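Local coordinates for protein microbial serine proteinases; subtilisin (PDB 2GKO) that probably hydrolyses peptide bonds as a cold-adapted subtilisin-type serine protease carrying bound calcium, at residues D113-A118 and I135-G140; A260-Q265 and G276-R281. All coordinates share one frame; numbering follows the deposited sequence.

Contact 1: D113-A118 and I135-G140. With CA (calcium ion), chain E; PMS (phenylmethanesulfonic acid), chain G.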
loop_
_atom_site.group_PDB
_atom_site.type_symbol
_atom_site.label_atom_id
_atom_site.label_comp_id
_atom_site.label_asym_id
_atom_site.label_seq_id
_atom_site.Cartn_x
_atom_site.Cartn_y
_atom_site.Cartn_z
ATOM N N ASP A 113 -19.088 4.613 -4.140
ATOM C CA ASP A 113 -19.055 5.613 -5.197
ATOM C C ASP A 113 -17.968 6.664 -4.946
ATOM O O ASP A 113 -17.387 7.162 -5.900
ATOM C CB ASP A 113 -20.413 6.246 -5.553
ATOM C CG ASP A 113 -21.237 6.625 -4.366
ATOM O OD1 ASP A 113 -20.690 6.943 -3.285
ATOM O OD2 ASP A 113 -22.494 6.640 -4.434
ATOM N N ASP A 114 -17.708 6.986 -3.682
ATOM C CA ASP A 114 -16.626 7.912 -3.347
ATOM C C ASP A 114 -15.267 7.345 -3.695
ATOM O O ASP A 114 -14.425 8.049 -4.251
ATOM C CB ASP A 114 -16.624 8.233 -1.851
ATOM C CG ASP A 114 -17.834 9.009 -1.408
ATOM O OD1 ASP A 114 -18.587 9.532 -2.268
ATOM O OD2 ASP A 114 -18.078 9.174 -0.194
ATOM N N ILE A 115 -15.050 6.080 -3.341
ATOM C CA ILE A 115 -13.812 5.375 -3.643
ATOM C C ILE A 115 -13.611 5.281 -5.158
ATOM O O ILE A 115 -12.524 5.521 -5.690
ATOM C CB ILE A 115 -13.817 3.949 -3.007
ATOM C CG1 ILE A 115 -13.851 4.041 -1.466
ATOM C CG2 ILE A 115 -12.615 3.143 -3.459
ATOM C CD1 ILE A 115 -14.355 2.794 -0.782
ATOM N N ALA A 116 -14.687 4.919 -5.860
ATOM C CA ALA A 116 -14.615 4.804 -7.314
ATOM C C ALA A 116 -14.300 6.153 -7.978
ATOM O O ALA A 116 -13.496 6.204 -8.886
ATOM C CB ALA A 116 -15.915 4.205 -7.858
ATOM N N GLU A 117 -14.908 7.229 -7.499
ATOM C CA GLU A 117 -14.657 8.554 -8.040
ATOM C C GLU A 117 -13.193 8.938 -7.848
ATOM O O GLU A 117 -12.553 9.490 -8.735
ATOM C CB GLU A 117 -15.574 9.573 -7.381
ATOM C CG GLU A 117 -15.453 10.985 -7.929
ATOM C CD GLU A 117 -16.000 11.148 -9.345
ATOM O OE1 GLU A 117 -16.552 10.177 -9.923
ATOM O OE2 GLU A 117 -15.835 12.258 -9.893
ATOM N N ALA A 118 -12.653 8.612 -6.682
ATOM C CA ALA A 118 -11.250 8.917 -6.403
ATOM C C ALA A 118 -10.273 8.119 -7.246
ATOM O O ALA A 118 -9.256 8.656 -7.699
ATOM C CB ALA A 118 -10.963 8.692 -4.918
ATOM N N ILE A 135 -1.629 4.131 -6.834
ATOM C CA ILE A 135 -2.708 4.140 -5.867
ATOM C C ILE A 135 -2.427 3.125 -4.771
ATOM O O ILE A 135 -2.085 1.984 -5.050
ATOM C CB ILE A 135 -4.078 3.761 -6.523
ATOM C CG1 ILE A 135 -4.560 4.920 -7.391
ATOM C CG2 ILE A 135 -5.101 3.423 -5.440
ATOM C CD1 ILE A 135 -5.821 4.626 -8.232
ATOM N N ASN A 136 -2.629 3.553 -3.537
ATOM C CA ASN A 136 -2.702 2.657 -2.403
ATOM C C ASN A 136 -4.122 2.632 -1.827
ATOM O O ASN A 136 -4.628 3.668 -1.404
ATOM C CB ASN A 136 -1.725 3.097 -1.302
ATOM C CG ASN A 136 -1.703 2.115 -0.159
ATOM O OD1 ASN A 136 -0.935 1.140 -0.189
ATOM N ND2 ASN A 136 -2.604 2.297 0.809
ATOM N N MET A 137 -4.733 1.455 -1.797
ATOM C CA MET A 137 -6.033 1.244 -1.146
ATOM C C MET A 137 -5.881 0.254 0.003
ATOM O O MET A 137 -5.914 -0.959 -0.173
ATOM C CB MET A 137 -7.110 0.787 -2.135
ATOM C CG MET A 137 -7.564 1.933 -2.968
ATOM S SD MET A 137 -8.960 1.544 -3.997
ATOM C CE MET A 137 -8.201 0.694 -5.249
ATOM N N SER A 138 -5.701 0.806 1.187
ATOM C CA SER A 138 -5.620 0.032 2.406
ATOM C C SER A 138 -7.022 -0.145 2.957
ATOM O O SER A 138 -7.397 0.399 3.997
ATOM C CB SER A 138 -4.678 0.714 3.396
ATOM O OG SER A 138 -3.341 0.519 3.009
ATOM N N LEU A 139 -7.818 -0.893 2.198
ATOM C CA LEU A 139 -9.219 -1.061 2.515
ATOM C C LEU A 139 -9.678 -2.309 1.807
ATOM O O LEU A 139 -9.054 -2.785 0.863
ATOM C CB LEU A 139 -10.020 0.183 2.112
ATOM C CG LEU A 139 -9.975 0.637 0.657
ATOM C CD1 LEU A 139 -10.991 -0.126 -0.171
ATOM C CD2 LEU A 139 -10.214 2.147 0.528
ATOM N N GLY A 140 -10.769 -2.877 2.290
ATOM C CA GLY A 140 -11.248 -4.095 1.676
ATOM C C GLY A 140 -12.619 -4.460 2.160
ATOM O O GLY A 140 -13.076 -3.986 3.187
HETATM CA CA CA E . -20.620 10.884 -2.301
HETATM C C PMS G . -7.903 -1.755 7.268
HETATM S S PMS G . -6.870 -2.660 6.303
HETATM C C1 PMS G . -7.231 -1.167 8.502
HETATM C C2 PMS G . -7.216 -1.864 9.709
HETATM C C3 PMS G . -6.618 -1.310 10.846
HETATM C C4 PMS G . -6.074 -0.035 10.776
HETATM C C5 PMS G . -6.117 0.688 9.590
HETATM C C6 PMS G . -6.702 0.119 8.461
HETATM O O2S PMS G . -7.685 -3.288 5.286
HETATM O O1S PMS G . -6.112 -3.513 7.213
HETATM O O HOH W 1 -21.507 8.690 -1.763
HETATM O O HOH W 2 -18.957 12.478 -2.337
HETATM O O HOH W 3 -22.801 11.876 -1.308
#
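No ring or other flat group lies over a face or at an edge where Ile115 meets Met137 and Leu139; branched and thioether chains make the contact. Ile115 divides the work between its two branches. Its CG2, anti to the backbone N, lies beside the thioether, with Ile115 CG2 and Met137 SD 4.0 Å apart. The other branch, placed beside that N (chi1 -64°), runs on to CD1, which comes within 4.4 Å of Leu139 CD2. The two segments bury 120 Å² between them; Ile148 of helix 146-157 and Val103 also pack on Ile115, and Val152 and Ile119 on Met137. One residue before Ile115, Asp114 binds a calcium ion through OD1 at 2.4 Å, alongside three waters, of which one also donates to Asp113 OD1.

Beyond Met137 the chain makes an inverse gamma turn centred on Ser138, with a weak bond of 3.0 Å from Leu139 N to Met137 O. Leu139 CA then lies 3.9 Å from O2S of the bound phenylmethanesulfonic acid. Helix 112-129 connects strands 97-102 and 133-137, both parallel to strand 29-34 between them: a beta-alpha-beta crossover of the subtilase fold, with the C-terminal end of strand 133-137 leading into the inhibitor pocket.

Contact 2: A260-Q265 and G276-R281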
loop_
_atom_site.group_PDB
_atom_site.type_symbol
_atom_site.label_atom_id
_atom_site.label_comp_id
_atom_site.label_asym_id
_atom_site.label_seq_id
_atom_site.Cartn_x
_atom_site.Cartn_y
_atom_site.Cartn_z
ATOM N N ALA A 260 7.033 2.922 -5.817
ATOM C CA ALA A 260 7.423 4.294 -6.161
ATOM C C ALA A 260 8.936 4.463 -6.234
ATOM O O ALA A 260 9.448 5.133 -7.127
ATOM C CB ALA A 260 6.835 5.270 -5.175
ATOM N N LYS A 261 9.637 3.842 -5.299
ATOM C CA LYS A 261 11.096 3.835 -5.270
ATOM C C LYS A 261 11.644 3.182 -6.545
ATOM O O LYS A 261 12.619 3.684 -7.155
ATOM C CB LYS A 261 11.563 3.072 -4.022
ATOM C CG LYS A 261 13.037 3.166 -3.716
ATOM C CD LYS A 261 13.357 2.550 -2.361
ATOM C CE LYS A 261 14.868 2.370 -2.166
ATOM N NZ LYS A 261 15.592 3.655 -2.055
ATOM N N ILE A 262 11.037 2.066 -6.952
ATOM C CA ILE A 262 11.416 1.391 -8.182
ATOM C C ILE A 262 11.115 2.282 -9.389
ATOM O O ILE A 262 11.971 2.500 -10.251
ATOM C CB ILE A 262 10.667 0.036 -8.299
ATOM C CG1 ILE A 262 11.182 -0.940 -7.245
ATOM C CG2 ILE A 262 10.810 -0.578 -9.687
ATOM C CD1 ILE A 262 10.292 -2.157 -7.063
ATOM N N TRP A 263 9.903 2.835 -9.433
ATOM C CA TRP A 263 9.445 3.592 -10.589
ATOM C C TRP A 263 10.310 4.822 -10.838
ATOM O O TRP A 263 10.561 5.171 -11.988
ATOM C CB TRP A 263 7.967 4.003 -10.436
ATOM C CG TRP A 263 7.184 4.009 -11.712
ATOM C CD1 TRP A 263 7.671 4.052 -13.001
ATOM C CD2 TRP A 263 5.758 3.943 -11.835
ATOM N NE1 TRP A 263 6.638 3.993 -13.897
ATOM C CE2 TRP A 263 5.448 3.920 -13.208
ATOM C CE3 TRP A 263 4.708 3.866 -10.914
ATOM C CZ2 TRP A 263 4.136 3.853 -13.674
ATOM C CZ3 TRP A 263 3.420 3.792 -11.373
ATOM C CH2 TRP A 263 3.139 3.797 -12.734
ATOM N N ALA A 264 10.761 5.462 -9.761
ATOM C CA ALA A 264 11.517 6.710 -9.835
ATOM C C ALA A 264 12.851 6.495 -10.536
ATOM O O ALA A 264 13.399 7.416 -11.147
ATOM C CB ALA A 264 11.732 7.264 -8.461
ATOM N N GLN A 265 13.366 5.271 -10.471
ATOM C CA GLN A 265 14.619 4.927 -11.152
ATOM C C GLN A 265 14.419 4.502 -12.617
ATOM O O GLN A 265 15.391 4.432 -13.387
ATOM C CB GLN A 265 15.335 3.842 -10.361
ATOM C CG GLN A 265 15.793 4.294 -8.979
ATOM C CD GLN A 265 16.397 5.698 -8.990
ATOM O OE1 GLN A 265 17.398 5.930 -9.676
ATOM N NE2 GLN A 265 15.782 6.635 -8.261
ATOM N N GLY A 276 5.626 -5.978 -12.705
ATOM C CA GLY A 276 6.448 -7.124 -13.032
ATOM C C GLY A 276 7.739 -7.149 -12.246
ATOM O O GLY A 276 8.196 -8.219 -11.842
ATOM N N GLU A 277 8.331 -5.978 -12.007
ATOM C CA GLU A 277 9.514 -5.884 -11.175
ATOM C C GLU A 277 9.203 -6.255 -9.721
ATOM O O GLU A 277 9.978 -6.943 -9.093
ATOM C CB GLU A 277 10.166 -4.491 -11.272
ATOM C CG GLU A 277 11.438 -4.296 -10.444
ATOM C CD GLU A 277 12.594 -5.185 -10.884
ATOM O OE1 GLU A 277 12.555 -5.696 -12.028
ATOM O OE2 GLU A 277 13.535 -5.329 -10.078
ATOM N N LEU A 278 8.076 -5.796 -9.185
ATOM C CA LEU A 278 7.663 -6.236 -7.848
ATOM C C LEU A 278 7.533 -7.751 -7.771
ATOM O O LEU A 278 7.969 -8.363 -6.812
ATOM C CB LEU A 278 6.318 -5.603 -7.463
ATOM C CG LEU A 278 6.319 -4.110 -7.124
ATOM C CD1 LEU A 278 4.874 -3.650 -6.959
ATOM C CD2 LEU A 278 7.137 -3.791 -5.872
ATOM N N GLN A 279 6.911 -8.337 -8.781
ATOM C CA GLN A 279 6.698 -9.781 -8.843
ATOM C C GLN A 279 8.025 -10.523 -8.882
ATOM O O GLN A 279 8.219 -11.501 -8.172
ATOM C CB GLN A 279 5.852 -10.157 -10.049
ATOM C CG GLN A 279 4.370 -9.841 -9.887
ATOM C CD GLN A 279 3.573 -9.989 -11.162
ATOM O OE1 GLN A 279 4.065 -10.540 -12.160
ATOM N NE2 GLN A 279 2.340 -9.513 -11.146
ATOM N N THR A 280 8.948 -10.044 -9.711
ATOM C CA THR A 280 10.285 -10.636 -9.790
ATOM C C THR A 280 11.035 -10.586 -8.484
ATOM O O THR A 280 11.598 -11.574 -8.036
ATOM C CB THR A 280 11.096 -9.895 -10.874
ATOM O OG1 THR A 280 10.482 -10.139 -12.139
ATOM C CG2 THR A 280 12.507 -10.446 -10.997
ATOM N N ARG A 281 11.069 -9.397 -7.895
ATOM C CA ARG A 281 11.714 -9.185 -6.610
ATOM C C ARG A 281 11.117 -10.059 -5.502
ATOM O O ARG A 281 11.848 -10.600 -4.679
ATOM C CB ARG A 281 11.600 -7.720 -6.220
ATOM C CG ARG A 281 12.493 -6.809 -7.033
ATOM C CD ARG A 281 12.609 -5.469 -6.447
ATOM N NE ARG A 281 13.337 -4.522 -7.305
ATOM C CZ ARG A 281 13.861 -3.398 -6.867
ATOM N NH1 ARG A 281 14.486 -2.595 -7.722
ATOM N NH2 ARG A 281 13.807 -3.081 -5.582
#
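Two donors grip Gly276 O in the helical turn that presents Glu277, Leu278 and Arg281 to Ile262. Thr280 N reaches it at 2.9 Å as the regular helix bond, and Thr280 OG1 approaches the opposite face of the carbonyl plane, 3.0 Å from Gly276 O. On the side turned to Ile262, a salt bridge between residues one helical turn apart joins Arg281 NE to Glu277 OE2 at 2.9 Å. It is nearly straight (N-H...O 174°), lies in the guanidinium plane and uses the anti lone pair of the carboxylate oxygen. With CG anti to the backbone N, the glutamate chain bends at chi2 (64°), which brings its carboxylate to Arg281.

The guanidinium so oriented offers a face to Ile262, whose CG1 sits over its centre, 3.6 Å above the plane. Helix 248-265, whose first turn carries Ser249 of the inhibitor pocket, here meets the next helix, 271-283, across a short connection. The axes of 260-265 and 276-281 approach to 10.9 Å with their directions 120° apart, a steep crossing of these two segments.

Ile262 is the one residue of 260-265 that touches 276-281, spreading three carbons over three partners. CG2 touches the aliphatic part of the glutamate, 3.8 Å from Glu277 CG, while CD1 meets Leu278 CD2 at 3.7 Å. Arg281 NH2 has a further acceptor, Lys307 O, which ties this face of the helix to the C-terminal segment. A leucine in place of Arg281 would probably leave Glu277 OE2 without its charged mate, Lys307 O without this donor and Ile262 CG1 without its flat cover. Leu278 goes on to touch Leu258 and Ala259 of helix 248-265.

How the contacts relate
Contact 1 is the more buried of the two, joining a helix to a strand of the central parallel sheet; contact 2 is partly buried and joins two consecutive helices. They share no secondary-structure element, and their centres lie about 22 Å apart. In each, one isoleucine of the first segment makes all the contacts, with two partners in contact 1 and three in contact 2, but the partners suit the setting: thioether and leucine in contact 1, a guanidinium face and a glutamate methylene beside a leucine in contact 2. Helix 248-265 links the two indirectly, since its early residues Ser252 and Pro253 touch Ser138 of 135-140 while its far end supplies 260-265.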